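Local coordinates for p-47 protein (Clostridium botulinum E1 str. 'BoNT E Beluga', PDB 5WIX) that is of unknown function but adopts a tubular, BPI-like TULIP fold, which in many relatives binds lipids, so a lipid-related role is possible though unproven, at residues Tyr21-Val26 against Ile207-Thr212. Sequence-based numbering, arbitrary orientation.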
loop_
_atom_site.group_PDB
_atom_site.type_symbol
_atom_site.label_atom_id
_atom_site.label_comp_id
_atom_site.label_asym_id
_atom_site.label_seq_id
_atom_site.Cartn_x
_atom_site.Cartn_y
_atom_site.Cartn_z
ATOM N N TYR A 21 7.426 3.016 6.948
ATOM C CA TYR A 21 8.245 4.108 7.463
ATOM C C TYR A 21 7.427 5.393 7.561
ATOM O O TYR A 21 7.549 6.275 6.718
ATOM C CB TYR A 21 9.468 4.340 6.563
ATOM C CG TYR A 21 10.482 3.211 6.575
ATOM C CD1 TYR A 21 11.372 3.059 7.631
ATOM C CD2 TYR A 21 10.554 2.303 5.532
ATOM C CE1 TYR A 21 12.300 2.031 7.648
ATOM C CE2 TYR A 21 11.481 1.274 5.541
ATOM C CZ TYR A 21 12.349 1.143 6.603
ATOM O OH TYR A 21 13.269 0.123 6.623
ATOM N N GLY A 22 6.579 5.490 8.582
ATOM C CA GLY A 22 5.810 6.699 8.828
ATOM C C GLY A 22 4.849 7.152 7.732
ATOM O O GLY A 22 4.174 8.172 7.881
ATOM N N TRP A 23 4.778 6.407 6.635
ATOM C CA TRP A 23 3.875 6.735 5.533
ATOM C C TRP A 23 2.566 5.953 5.622
ATOM O O TRP A 23 2.488 4.962 6.356
ATOM C CB TRP A 23 4.574 6.455 4.206
ATOM C CG TRP A 23 5.540 7.518 3.844
ATOM C CD1 TRP A 23 6.843 7.601 4.215
ATOM C CD2 TRP A 23 5.276 8.668 3.036
ATOM N NE1 TRP A 23 7.414 8.731 3.685
ATOM C CE2 TRP A 23 6.473 9.402 2.954
ATOM C CE3 TRP A 23 4.145 9.141 2.365
ATOM C CZ2 TRP A 23 6.571 10.587 2.231
ATOM C CZ3 TRP A 23 4.244 10.316 1.651
ATOM C CH2 TRP A 23 5.451 11.028 1.588
ATOM N N ASP A 24 1.545 6.372 4.872
ATOM C CA ASP A 24 0.199 5.770 5.035
ATOM C C ASP A 24 -0.098 4.580 4.123
ATOM O O ASP A 24 -0.548 3.521 4.575
ATOM C CB ASP A 24 -0.896 6.819 4.812
ATOM C CG ASP A 24 -1.229 7.587 6.066
ATOM O OD1 ASP A 24 -1.122 7.001 7.173
ATOM O OD2 ASP A 24 -1.593 8.777 5.930
ATOM N N ILE A 25 0.094 4.785 2.830
ATOM C CA ILE A 25 -0.003 3.709 1.862
ATOM C C ILE A 25 1.180 3.853 0.925
ATOM O O ILE A 25 1.456 4.952 0.437
ATOM C CB ILE A 25 -1.325 3.759 1.067
ATOM C CG1 ILE A 25 -2.513 3.499 1.979
ATOM C CG2 ILE A 25 -1.312 2.734 -0.045
ATOM C CD1 ILE A 25 -3.819 3.360 1.236
ATOM N N VAL A 26 1.897 2.759 0.698
ATOM C CA VAL A 26 3.055 2.777 -0.186
ATOM C C VAL A 26 2.799 1.813 -1.335
ATOM O O VAL A 26 2.389 0.673 -1.092
ATOM C CB VAL A 26 4.338 2.392 0.575
ATOM C CG1 VAL A 26 5.558 2.446 -0.335
ATOM C CG2 VAL A 26 4.520 3.294 1.786
ATOM N N ILE A 207 4.965 6.805 -2.783
ATOM C CA ILE A 207 4.547 6.872 -1.385
ATOM C C ILE A 207 3.414 7.896 -1.146
ATOM O O ILE A 207 3.447 8.979 -1.729
ATOM C CB ILE A 207 5.753 7.238 -0.484
ATOM C CG1 ILE A 207 7.068 7.115 -1.237
ATOM C CG2 ILE A 207 5.846 6.316 0.692
ATOM C CD1 ILE A 207 8.249 7.436 -0.351
ATOM N N LEU A 208 2.431 7.572 -0.292
ATOM C CA LEU A 208 1.341 8.517 0.007
ATOM C C LEU A 208 0.870 8.626 1.458
ATOM O O LEU A 208 1.092 7.740 2.297
ATOM C CB LEU A 208 0.084 8.191 -0.837
ATOM C CG LEU A 208 -0.835 6.990 -0.531
ATOM C CD1 LEU A 208 -1.662 7.162 0.712
ATOM C CD2 LEU A 208 -1.787 6.753 -1.667
ATOM N N SER A 209 0.147 9.722 1.687
ATOM C CA SER A 209 -0.673 9.952 2.861
ATOM C C SER A 209 -2.116 10.156 2.412
ATOM O O SER A 209 -2.384 11.031 1.581
ATOM C CB SER A 209 -0.182 11.173 3.636
ATOM O OG SER A 209 1.111 10.927 4.149
ATOM N N VAL A 210 -3.061 9.413 2.980
ATOM C CA VAL A 210 -4.447 9.498 2.510
ATOM C C VAL A 210 -5.351 10.417 3.337
ATOM O O VAL A 210 -5.484 10.255 4.551
ATOM C CB VAL A 210 -5.097 8.103 2.433
ATOM C CG1 VAL A 210 -4.362 7.230 1.427
ATOM C CG2 VAL A 210 -5.112 7.449 3.807
ATOM N N VAL A 211 -5.974 11.379 2.657
ATOM C CA VAL A 211 -6.942 12.295 3.264
ATOM C C VAL A 211 -6.267 13.306 4.187
ATOM O O VAL A 211 -6.360 14.517 3.988
ATOM C CB VAL A 211 -8.019 11.533 4.057
ATOM C CG1 VAL A 211 -8.996 12.507 4.696
ATOM C CG2 VAL A 211 -8.749 10.551 3.152
ATOM N N THR A 212 -5.582 12.779 5.191
ATOM C CA THR A 212 -4.776 13.561 6.131
ATOM C C THR A 212 -3.702 14.389 5.461
ATOM O O THR A 212 -2.914 13.896 4.655
ATOM C CB THR A 212 -4.075 12.657 7.169
ATOM O OG1 THR A 212 -3.640 11.446 6.536
ATOM C CG2 THR A 212 -4.998 12.325 8.324
#
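The CG2 methyl of Ile-207 sits over one face of the Trp-23 indole, 3.6 Å from the centroid of the five-membered ring and 23° off its normal, a CH-pi contact. The same methyl also meets CG2 of Val-26, whose side chain runs alongside that of Ile-207 on this face of the sheet. With CG anti to its carbonyl carbon (chi1 -78°), Trp-23 lays its six-membered ring across the neighbouring strand, where CE3 edges up to the carbonyl of Leu-208; its NE1 is hydrogen-bonded to Ser-220 O. On the other face Ile-25 and Leu-208 point the same way, Leu-208 CG resting 3.6 Å from Ile-25 CB, and Leu-242 of helix 240-252 packs on Ile-25 and Val-210. Between the two faces the strands are joined: Leu-208 N donates to Ile-25 O at 2.9 Å, while Leu-208 O takes both Asp-24 N (3.0 Å) and Ile-25 N (3.2 Å). Further out, Asp-24 OD2 receives a weak hydrogen bond from Val-210 N at 3.4 Å and has a long, weak ion pair with Arg-214 NE. Two successive residues, Asp-24 and Ile-25, thus face the single Leu-208, a classic beta bulge where strand 25-30 starts against antiparallel strand 203-210, inside the six-stranded antiparallel sheet near the middle of this elongated, BPI-like TULIP protein.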